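Local coordinates for protein dihydroorotase (Saccharomyces cerevisiae S288C, PDB 6L0A) that catalyses the zinc-dependent interconversion of dihydroorotate and N-carbamoyl-L-aspartate, the third step of de novo pyrimidine biosynthesis, at residues 9-15 with 35-41; 29-35 with 278-284. All coordinates share one frame; numbering follows the deposited sequence.

Contact 1: 9-15 with 35-41. With ZN (zinc ion), chain K.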
ATOM      1  N   LEU C   9       5.063   3.636 -36.251  1.00 21.82           N
ATOM      2  CA  LEU C   9       6.282   3.486 -35.454  1.00 19.19           C
ATOM      3  C   LEU C   9       5.936   3.866 -34.018  1.00 17.70           C
ATOM      4  O   LEU C   9       5.982   5.029 -33.632  1.00 21.26           O
ATOM      5  CB  LEU C   9       7.407   4.351 -36.011  1.00 19.81           C
ATOM      6  CG  LEU C   9       7.697   4.145 -37.496  1.00 22.77           C
ATOM      7  CD1 LEU C   9       8.672   5.190 -38.012  1.00 26.72           C
ATOM      8  CD2 LEU C   9       8.215   2.734 -37.740  1.00 21.31           C
ATOM      9  N   THR C  10       5.569   2.868 -33.232  1.00 18.79           N
ATOM     10  CA  THR C  10       5.188   3.068 -31.840  1.00 17.54           C
ATOM     11  C   THR C  10       6.419   3.328 -30.976  1.00 16.46           C
ATOM     12  O   THR C  10       7.498   2.783 -31.223  1.00 14.96           O
ATOM     13  CB  THR C  10       4.469   1.827 -31.325  1.00 15.88           C
ATOM     14  OG1 THR C  10       5.233   0.675 -31.689  1.00 14.67           O
ATOM     15  CG2 THR C  10       3.080   1.711 -31.940  1.00 19.54           C
ATOM     16  N   CYS C  11       6.242   4.132 -29.921  1.00 15.21           N
ATOM     17  CA  CYS C  11       7.341   4.384 -28.998  1.00 12.57           C
ATOM     18  C   CYS C  11       6.892   4.195 -27.552  1.00 12.38           C
ATOM     19  O   CYS C  11       5.790   4.591 -27.160  1.00 16.04           O
ATOM     20  CB  CYS C  11       7.925   5.784 -29.157  1.00 16.96           C
ATOM     21  SG  CYS C  11       6.759   7.125 -29.228  1.00 27.84           S
ATOM     22  N   ASP C  12       7.778   3.598 -26.768  1.00 12.67           N
ATOM     23  CA  ASP C  12       7.648   3.510 -25.314  1.00 11.95           C
ATOM     24  C   ASP C  12       8.823   4.298 -24.751  1.00 10.75           C
ATOM     25  O   ASP C  12       9.977   3.860 -24.824  1.00 11.84           O
ATOM     26  CB  ASP C  12       7.650   2.052 -24.857  1.00 12.59           C
ATOM     27  CG  ASP C  12       7.642   1.908 -23.349  1.00 13.84           C
ATOM     28  OD1 ASP C  12       7.641   2.938 -22.636  1.00 15.48           O
ATOM     29  OD2 ASP C  12       7.640   0.753 -22.889  1.00 17.71           O
ATOM     30  N   MET C  13       8.540   5.477 -24.219  1.00 11.32           N
ATOM     31  CA  MET C  13       9.619   6.372 -23.832  1.00 11.40           C
ATOM     32  C   MET C  13      10.062   6.181 -22.379  1.00 11.74           C
ATOM     33  O   MET C  13      10.601   7.118 -21.771  1.00 13.42           O
ATOM     34  CB  MET C  13       9.207   7.815 -24.116  1.00 11.62           C
ATOM     35  CG  MET C  13       9.081   8.097 -25.643  1.00 15.12           C
ATOM     36  SD  MET C  13      10.426   7.397 -26.646  1.00 15.05           S
ATOM     37  CE  MET C  13      10.233   8.373 -28.153  1.00 17.84           C
ATOM     38  N   HIS C  14       9.913   4.975 -21.823  1.00 13.68           N
ATOM     39  CA  HIS C  14      10.373   4.723 -20.450  1.00 10.78           C
ATOM     40  C   HIS C  14      10.462   3.206 -20.226  1.00 11.37           C
ATOM     41  O   HIS C  14       9.505   2.593 -19.761  1.00 14.86           O
ATOM     42  CB  HIS C  14       9.434   5.372 -19.448  1.00 11.61           C
ATOM     43  CG  HIS C  14      10.020   5.515 -18.077  1.00 12.80           C
ATOM     44  ND1 HIS C  14       9.935   6.682 -17.349  1.00 17.84           N
ATOM     45  CD2 HIS C  14      10.708   4.640 -17.303  1.00 15.08           C
ATOM     46  CE1 HIS C  14      10.538   6.518 -16.184  1.00 15.95           C
ATOM     47  NE2 HIS C  14      11.011   5.286 -16.128  1.00 15.79           N
ATOM     48  N   VAL C  15      11.628   2.626 -20.528  1.00 10.37           N
ATOM     49  CA  VAL C  15      11.806   1.171 -20.557  1.00 11.74           C
ATOM     50  C   VAL C  15      12.969   0.774 -19.658  1.00 10.76           C
ATOM     51  O   VAL C  15      14.038   1.390 -19.713  1.00 12.17           O
ATOM     52  CB  VAL C  15      12.051   0.659 -21.995  1.00 11.50           C
ATOM     53  CG1 VAL C  15      12.467  -0.805 -21.987  1.00 14.64           C
ATOM     54  CG2 VAL C  15      10.796   0.834 -22.842  1.00 11.50           C
ATOM     55  N   VAL C  35       6.174  -2.361 -29.669  1.00 17.22           N
ATOM     56  CA  VAL C  35       6.927  -1.115 -29.520  1.00 12.29           C
ATOM     57  C   VAL C  35       8.112  -1.132 -30.475  1.00 13.99           C
ATOM     58  O   VAL C  35       8.932  -2.058 -30.445  1.00 16.30           O
ATOM     59  CB  VAL C  35       7.403  -0.926 -28.066  1.00 14.33           C
ATOM     60  CG1 VAL C  35       8.404   0.211 -27.973  1.00 13.67           C
ATOM     61  CG2 VAL C  35       6.200  -0.699 -27.149  1.00 13.59           C
ATOM     62  N   SER C  36       8.218  -0.088 -31.298  1.00 15.35           N
ATOM     63  CA  SER C  36       9.316   0.054 -32.249  1.00 14.08           C
ATOM     64  C   SER C  36      10.505   0.804 -31.661  1.00 15.48           C
ATOM     65  O   SER C  36      11.656   0.433 -31.916  1.00 15.12           O
ATOM     66  CB  SER C  36       8.822   0.782 -33.504  1.00 17.35           C
ATOM     67  OG  SER C  36       9.917   1.117 -34.340  1.00 20.50           O
ATOM     68  N   ILE C  37      10.229   1.838 -30.862  1.00 14.76           N
ATOM     69  CA  ILE C  37      11.226   2.760 -30.328  1.00 15.54           C
ATOM     70  C   ILE C  37      11.148   2.702 -28.803  1.00 13.45           C
ATOM     71  O   ILE C  37      10.060   2.842 -28.240  1.00 13.31           O
ATOM     72  CB  ILE C  37      10.974   4.200 -30.809  1.00 13.65           C
ATOM     73  CG1 ILE C  37      11.016   4.290 -32.339  1.00 13.56           C
ATOM     74  CG2 ILE C  37      11.984   5.165 -30.188  1.00 15.94           C
ATOM     75  CD1 ILE C  37      10.157   5.426 -32.889  1.00 18.89           C
ATOM     76  N   ALA C  38      12.294   2.517 -28.147  1.00 12.21           N
ATOM     77  CA  ALA C  38      12.368   2.417 -26.688  1.00 13.69           C
ATOM     78  C   ALA C  38      13.391   3.402 -26.135  1.00 13.33           C
ATOM     79  O   ALA C  38      14.526   3.457 -26.617  1.00 14.42           O
ATOM     80  CB  ALA C  38      12.750   0.995 -26.261  1.00 12.05           C
ATOM     81  N   TYR C  39      13.004   4.156 -25.105  1.00 11.50           N
ATOM     82  CA  TYR C  39      13.935   5.003 -24.369  1.00 14.17           C
ATOM     83  C   TYR C  39      14.377   4.241 -23.126  1.00 14.47           C
ATOM     84  O   TYR C  39      13.549   3.952 -22.255  1.00 12.87           O
ATOM     85  CB  TYR C  39      13.283   6.324 -23.985  1.00 13.69           C
ATOM     86  CG  TYR C  39      14.215   7.327 -23.325  1.00 16.36           C
ATOM     87  CD1 TYR C  39      15.297   7.854 -24.008  1.00 20.11           C
ATOM     88  CD2 TYR C  39      13.981   7.768 -22.026  1.00 17.47           C
ATOM     89  CE1 TYR C  39      16.145   8.799 -23.410  1.00 17.71           C
ATOM     90  CE2 TYR C  39      14.819   8.707 -21.415  1.00 16.32           C
ATOM     91  CZ  TYR C  39      15.898   9.218 -22.124  1.00 17.40           C
ATOM     92  OH  TYR C  39      16.731  10.160 -21.551  1.00 17.12           O
ATOM     93  N   ILE C  40      15.667   3.924 -23.050  1.00 12.11           N
ATOM     94  CA  ILE C  40      16.208   2.945 -22.106  1.00 12.28           C
ATOM     95  C   ILE C  40      16.699   3.650 -20.849  1.00 13.34           C
ATOM     96  O   ILE C  40      17.590   4.507 -20.909  1.00 10.94           O
ATOM     97  CB  ILE C  40      17.350   2.137 -22.744  1.00 12.45           C
ATOM     98  CG1 ILE C  40      16.843   1.407 -23.990  1.00 12.18           C
ATOM     99  CG2 ILE C  40      17.981   1.171 -21.743  1.00 13.41           C
ATOM    100  CD1 ILE C  40      15.808   0.293 -23.681  1.00 13.13           C
ATOM    101  N   MET C  41      16.170   3.250 -19.702  1.00 11.69           N
ATOM    102  CA  MET C  41      16.522   3.933 -18.465  1.00 11.78           C
ATOM    103  C   MET C  41      17.871   3.446 -17.930  1.00 13.03           C
ATOM    104  O   MET C  41      18.317   2.338 -18.246  1.00 13.13           O
ATOM    105  CB  MET C  41      15.413   3.729 -17.440  1.00 13.72           C
ATOM    106  CG  MET C  41      14.140   4.540 -17.782  1.00 14.21           C
ATOM    107  SD  MET C  41      14.478   6.306 -17.817  1.00 19.38           S
ATOM    108  CE  MET C  41      13.060   7.020 -18.660  1.00 22.83           C
TER
HETATM  109 ZN    ZN K 401      11.405   3.799 -14.623  1.00 50.54          ZN

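Contact 2: 29-35 with 278-284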
ATOM      1  N   LYS C  29      11.049  -8.626 -25.865  1.00 18.97           N
ATOM      2  CA  LYS C  29       9.641  -8.364 -25.595  1.00 19.04           C
ATOM      3  C   LYS C  29       9.223  -6.936 -25.918  1.00 15.82           C
ATOM      4  O   LYS C  29       8.018  -6.662 -25.976  1.00 18.27           O
ATOM      5  CB  LYS C  29       9.315  -8.669 -24.126  1.00 18.72           C
ATOM      6  CG  LYS C  29       9.812 -10.030 -23.657  1.00 18.74           C
ATOM      7  CD  LYS C  29       9.023 -11.135 -24.352  1.00 24.57           C
ATOM      8  CE  LYS C  29       9.312 -12.495 -23.732  1.00 30.29           C
ATOM      9  NZ  LYS C  29      10.716 -12.905 -23.996  1.00 36.75           N
ATOM     10  N   ILE C  30      10.174  -6.012 -26.105  1.00 15.59           N
ATOM     11  CA  ILE C  30       9.806  -4.681 -26.571  1.00 18.04           C
ATOM     12  C   ILE C  30       9.046  -4.793 -27.886  1.00 16.04           C
ATOM     13  O   ILE C  30       7.908  -4.326 -28.011  1.00 15.72           O
ATOM     14  CB  ILE C  30      11.055  -3.789 -26.699  1.00 15.91           C
ATOM     15  CG1 ILE C  30      11.759  -3.661 -25.336  1.00 18.46           C
ATOM     16  CG2 ILE C  30      10.672  -2.425 -27.250  1.00 17.91           C
ATOM     17  CD1 ILE C  30      13.172  -3.058 -25.387  1.00 15.79           C
ATOM     18  N   ARG C  31       9.643  -5.477 -28.865  1.00 20.29           N
ATOM     19  CA  ARG C  31       8.959  -5.692 -30.139  1.00 20.90           C
ATOM     20  C   ARG C  31       7.690  -6.519 -29.965  1.00 16.43           C
ATOM     21  O   ARG C  31       6.648  -6.188 -30.542  1.00 21.95           O
ATOM     22  CB  ARG C  31       9.899  -6.366 -31.141  1.00 23.47           C
ATOM     23  CG  ARG C  31       9.380  -6.263 -32.586  1.00 24.58           C
ATOM     24  CD  ARG C  31      10.384  -6.791 -33.586  1.00 34.06           C
ATOM     25  NE  ARG C  31       9.727  -7.276 -34.798  1.00 32.76           N
ATOM     26  CZ  ARG C  31       9.554  -6.561 -35.907  1.00 29.67           C
ATOM     27  NH1 ARG C  31       9.995  -5.313 -35.990  1.00 30.58           N
ATOM     28  NH2 ARG C  31       8.947  -7.108 -36.948  1.00 25.81           N
ATOM     29  N   ASP C  32       7.747  -7.584 -29.158  1.00 20.79           N
ATOM     30  CA  ASP C  32       6.591  -8.470 -29.018  1.00 22.82           C
ATOM     31  C   ASP C  32       5.383  -7.728 -28.468  1.00 25.53           C
ATOM     32  O   ASP C  32       4.242  -8.008 -28.860  1.00 23.13           O
ATOM     33  CB  ASP C  32       6.941  -9.661 -28.125  1.00 24.43           C
ATOM     34  CG  ASP C  32       7.989 -10.565 -28.744  1.00 24.90           C
ATOM     35  OD1 ASP C  32       8.333 -10.367 -29.927  1.00 29.32           O
ATOM     36  OD2 ASP C  32       8.473 -11.471 -28.042  1.00 28.27           O
ATOM     37  N   GLY C  33       5.609  -6.777 -27.555  1.00 20.84           N
ATOM     38  CA  GLY C  33       4.556  -5.937 -27.032  1.00 16.29           C
ATOM     39  C   GLY C  33       4.088  -4.818 -27.932  1.00 16.22           C
ATOM     40  O   GLY C  33       3.184  -4.069 -27.553  1.00 18.20           O
ATOM     41  N   GLY C  34       4.669  -4.676 -29.119  1.00 19.16           N
ATOM     42  CA  GLY C  34       4.183  -3.722 -30.089  1.00 16.94           C
ATOM     43  C   GLY C  34       4.938  -2.414 -30.161  1.00 18.81           C
ATOM     44  O   GLY C  34       4.392  -1.444 -30.690  1.00 20.10           O
ATOM     45  N   VAL C  35       6.174  -2.361 -29.669  1.00 17.22           N
ATOM     46  CA  VAL C  35       6.927  -1.115 -29.520  1.00 12.29           C
ATOM     47  C   VAL C  35       8.112  -1.132 -30.475  1.00 13.99           C
ATOM     48  O   VAL C  35       8.932  -2.058 -30.445  1.00 16.30           O
ATOM     49  CB  VAL C  35       7.403  -0.926 -28.066  1.00 14.33           C
ATOM     50  CG1 VAL C  35       8.404   0.211 -27.973  1.00 13.67           C
ATOM     51  CG2 VAL C  35       6.200  -0.699 -27.149  1.00 13.59           C
ATOM     52  N   TYR C 278       5.757  -5.099 -14.490  1.00 15.81           N
ATOM     53  CA  TYR C 278       6.281  -5.564 -15.775  1.00 13.23           C
ATOM     54  C   TYR C 278       5.167  -5.553 -16.816  1.00 17.53           C
ATOM     55  O   TYR C 278       4.274  -6.409 -16.794  1.00 19.92           O
ATOM     56  CB  TYR C 278       6.887  -6.961 -15.671  1.00 17.54           C
ATOM     57  CG  TYR C 278       7.297  -7.448 -17.042  1.00 17.43           C
ATOM     58  CD1 TYR C 278       8.435  -6.949 -17.654  1.00 16.51           C
ATOM     59  CD2 TYR C 278       6.512  -8.354 -17.748  1.00 20.90           C
ATOM     60  CE1 TYR C 278       8.814  -7.366 -18.937  1.00 17.47           C
ATOM     61  CE2 TYR C 278       6.878  -8.777 -19.040  1.00 21.22           C
ATOM     62  CZ  TYR C 278       8.024  -8.269 -19.624  1.00 19.10           C
ATOM     63  OH  TYR C 278       8.393  -8.683 -20.898  1.00 20.04           O
ATOM     64  N   SER C 279       5.251  -4.622 -17.765  1.00 15.00           N
ATOM     65  CA  SER C 279       4.219  -4.469 -18.774  1.00 15.34           C
ATOM     66  C   SER C 279       4.729  -4.645 -20.202  1.00 18.04           C
ATOM     67  O   SER C 279       3.931  -4.522 -21.138  1.00 18.35           O
ATOM     68  CB  SER C 279       3.541  -3.095 -18.641  1.00 16.66           C
ATOM     69  OG  SER C 279       4.497  -2.051 -18.742  1.00 16.27           O
ATOM     70  N   GLN C 280       6.016  -4.939 -20.402  1.00 14.90           N
ATOM     71  CA  GLN C 280       6.580  -4.869 -21.756  1.00 15.54           C
ATOM     72  C   GLN C 280       5.905  -5.852 -22.705  1.00 20.58           C
ATOM     73  O   GLN C 280       5.607  -5.502 -23.854  1.00 16.21           O
ATOM     74  CB  GLN C 280       8.079  -5.129 -21.728  1.00 17.28           C
ATOM     75  CG  GLN C 280       8.815  -4.463 -22.879  1.00 14.88           C
ATOM     76  CD  GLN C 280       8.907  -2.964 -22.682  1.00 15.65           C
ATOM     77  OE1 GLN C 280       9.611  -2.496 -21.790  1.00 18.48           O
ATOM     78  NE2 GLN C 280       8.165  -2.200 -23.487  1.00 14.45           N
ATOM     79  N   SER C 281       5.656  -7.084 -22.244  1.00 20.23           N
ATOM     80  CA  SER C 281       5.190  -8.155 -23.133  1.00 21.17           C
ATOM     81  C   SER C 281       3.849  -7.855 -23.794  1.00 22.82           C
ATOM     82  O   SER C 281       3.534  -8.453 -24.834  1.00 22.92           O
ATOM     83  CB  SER C 281       5.089  -9.477 -22.363  1.00 21.88           C
ATOM     84  OG  SER C 281       6.369 -10.048 -22.114  1.00 18.90           O
ATOM     85  N   PHE C 282       3.038  -6.964 -23.228  1.00 18.80           N
ATOM     86  CA  PHE C 282       1.740  -6.654 -23.813  1.00 19.60           C
ATOM     87  C   PHE C 282       1.488  -5.161 -23.803  1.00 17.02           C
ATOM     88  O   PHE C 282       0.340  -4.723 -23.715  1.00 16.14           O
ATOM     89  CB  PHE C 282       0.618  -7.409 -23.088  1.00 20.13           C
ATOM     90  CG  PHE C 282       0.815  -8.894 -23.101  1.00 19.05           C
ATOM     91  CD1 PHE C 282       0.358  -9.653 -24.169  1.00 26.96           C
ATOM     92  CD2 PHE C 282       1.492  -9.530 -22.077  1.00 22.83           C
ATOM     93  CE1 PHE C 282       0.555 -11.021 -24.199  1.00 27.11           C
ATOM     94  CE2 PHE C 282       1.699 -10.895 -22.105  1.00 26.15           C
ATOM     95  CZ  PHE C 282       1.229 -11.640 -23.169  1.00 25.06           C
ATOM     96  N   ALA C 283       2.563  -4.372 -23.922  1.00 16.59           N
ATOM     97  CA  ALA C 283       2.499  -2.933 -23.694  1.00 16.98           C
ATOM     98  C   ALA C 283       1.379  -2.273 -24.493  1.00 19.68           C
ATOM     99  O   ALA C 283       0.488  -1.638 -23.926  1.00 16.20           O
ATOM    100  CB  ALA C 283       3.859  -2.311 -24.029  1.00 15.01           C
ATOM    101  N   ILE C 284       1.399  -2.407 -25.815  1.00 16.49           N
ATOM    102  CA  ILE C 284       0.406  -1.689 -26.606  1.00 16.00           C
ATOM    103  C   ILE C 284      -0.993  -2.273 -26.401  1.00 15.98           C
ATOM    104  O   ILE C 284      -1.949  -1.498 -26.250  1.00 18.06           O
ATOM    105  CB  ILE C 284       0.796  -1.660 -28.095  1.00 18.30           C
ATOM    106  CG1 ILE C 284       2.146  -0.955 -28.258  1.00 17.23           C
ATOM    107  CG2 ILE C 284      -0.268  -0.917 -28.889  1.00 20.55           C
ATOM    108  CD1 ILE C 284       2.107   0.515 -27.860  1.00 20.46           C
TER
HETATM  109  O   HOH W   1       6.647  -3.495 -25.537  1.00 16.34           O
HETATM  110  O   HOH W   2       1.724  -8.204 -27.390  1.00 22.17           O

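Contact 1: 9-15 with 35-41
The methyl CE of Met41 lies over one face of the His14 imidazole, 3.4 Å from the ring centroid and only 8° off the ring normal, a CH-pi contact. Met41 SD follows over the same face, and a bend at chi2 (-61°) folds the methionine chain back across the ring. From the edge of the ring, NE2 binds a zinc ion that His16, Lys98 and Asp258 also bind, while ND1 hydrogen-bonds Glu179; metal and carboxylate together should fix the rotation of the ring. The Tyr39 ring meets Met13 O at its edge, through CD2 at 3.5 Å, and its hydroxyl runs on to Asn135.

Parallel strand pairing places these groups. Thr10 O accepts from both Ser36 N, which stands above the carbonyl plane, and Ile37 N, which lies in it. Asp12 N then bonds Ile37 O at 2.8 Å, and Tyr39 N bonds Asp12 O. Past Met13 the register slips by one residue, a beta bulge, and Val15 bridges Ile40, with Met41 N on Val15 O at 2.8 Å. Asp12 OD1 takes His14 N from above the carboxylate plane, an Asx turn, while OD2 is hydrogen-bonded by Ser257 and Gln280.

Strand 37-40 continues the parallel sheet to strand 69-71. Ile30 of helix 20-32 packs on Val15, Val35 and Ala38, whereas helix 300-312 reaches Leu9, Met13 and Ile37. A backbone bond joins Met13 to Phe255 of strand 253-255, consistent with barrel closure.

Contact 2: 29-35 with 278-284
Ile30 and Gln280 meet around one water, which sits 2.9 Å from Ile30 O and 2.8 Å from Gln280 O and accepts a bond from Gln280 NE2. Gln280 CG, anti to the backbone N (chi1 -153°), lies 3.9 Å from Ile30 CG1, and the bend at chi2 turns the amide back toward the water. Its NE2 has a further partner in Asp12. A second water links Asp32 O to Ser281 O.

The direct hydrogen bond is Ile284 N to Gly33 O, 3.0 Å long and nearly straight at 166°. Gly33 brings its CA within 3.4 Å of Gln280 O, a CA-H...O contact; a beta carbon would clash with that oxygen. Gly34, at positive phi, would likewise drive one into Ile284 CG1.

Lys29 crosses Tyr278 at about a right angle, CB and CG each 3.4 Å from Tyr278 OH, and its NZ bonds Leu25 O. The tyrosine hydroxyl shares a 2.7 Å hydrogen bond with Ser281 OG, in the ring plane at its edge. With an alanine in place of Lys29, the hydroxyl pair would probably lose the cover of CG and CD, and Leu25 O its bond from the ammonium group.

Gly34 ends helix 20-32 in a Schellman motif, and Phe282 is the N-cap of helix 283-293. One helix C-terminus thus abuts another's start, consistent with the closing side of the TIM-barrel-like amidohydrolase fold.

Contacts 1 and 2 have centres 10 Å apart and share Val35, in the loop between helix 20-32 and strand 37-40. Two probable hydrogen bonds tie them: Thr10 OG1 to Gly34 O at 2.5 Å, and Asp12 OD2 to Gln280 NE2 at 3.1 Å. Packing adds Val15 CG1 against Gln280 OE1 at 3.3 Å and Ala38 CB against Ile30 CG2. Contact 1 reaches the active site directly, the His14 side chain lying about 4 Å from the bound malate. Contact 2 stands behind it: the Gln280 side chain is about 10 Å from a zinc ion, yet it probably helps to hold Asp12, together with Ser257, and the other carboxylate oxygen of Asp12 bonds His14 N, a plausible second-shell connection.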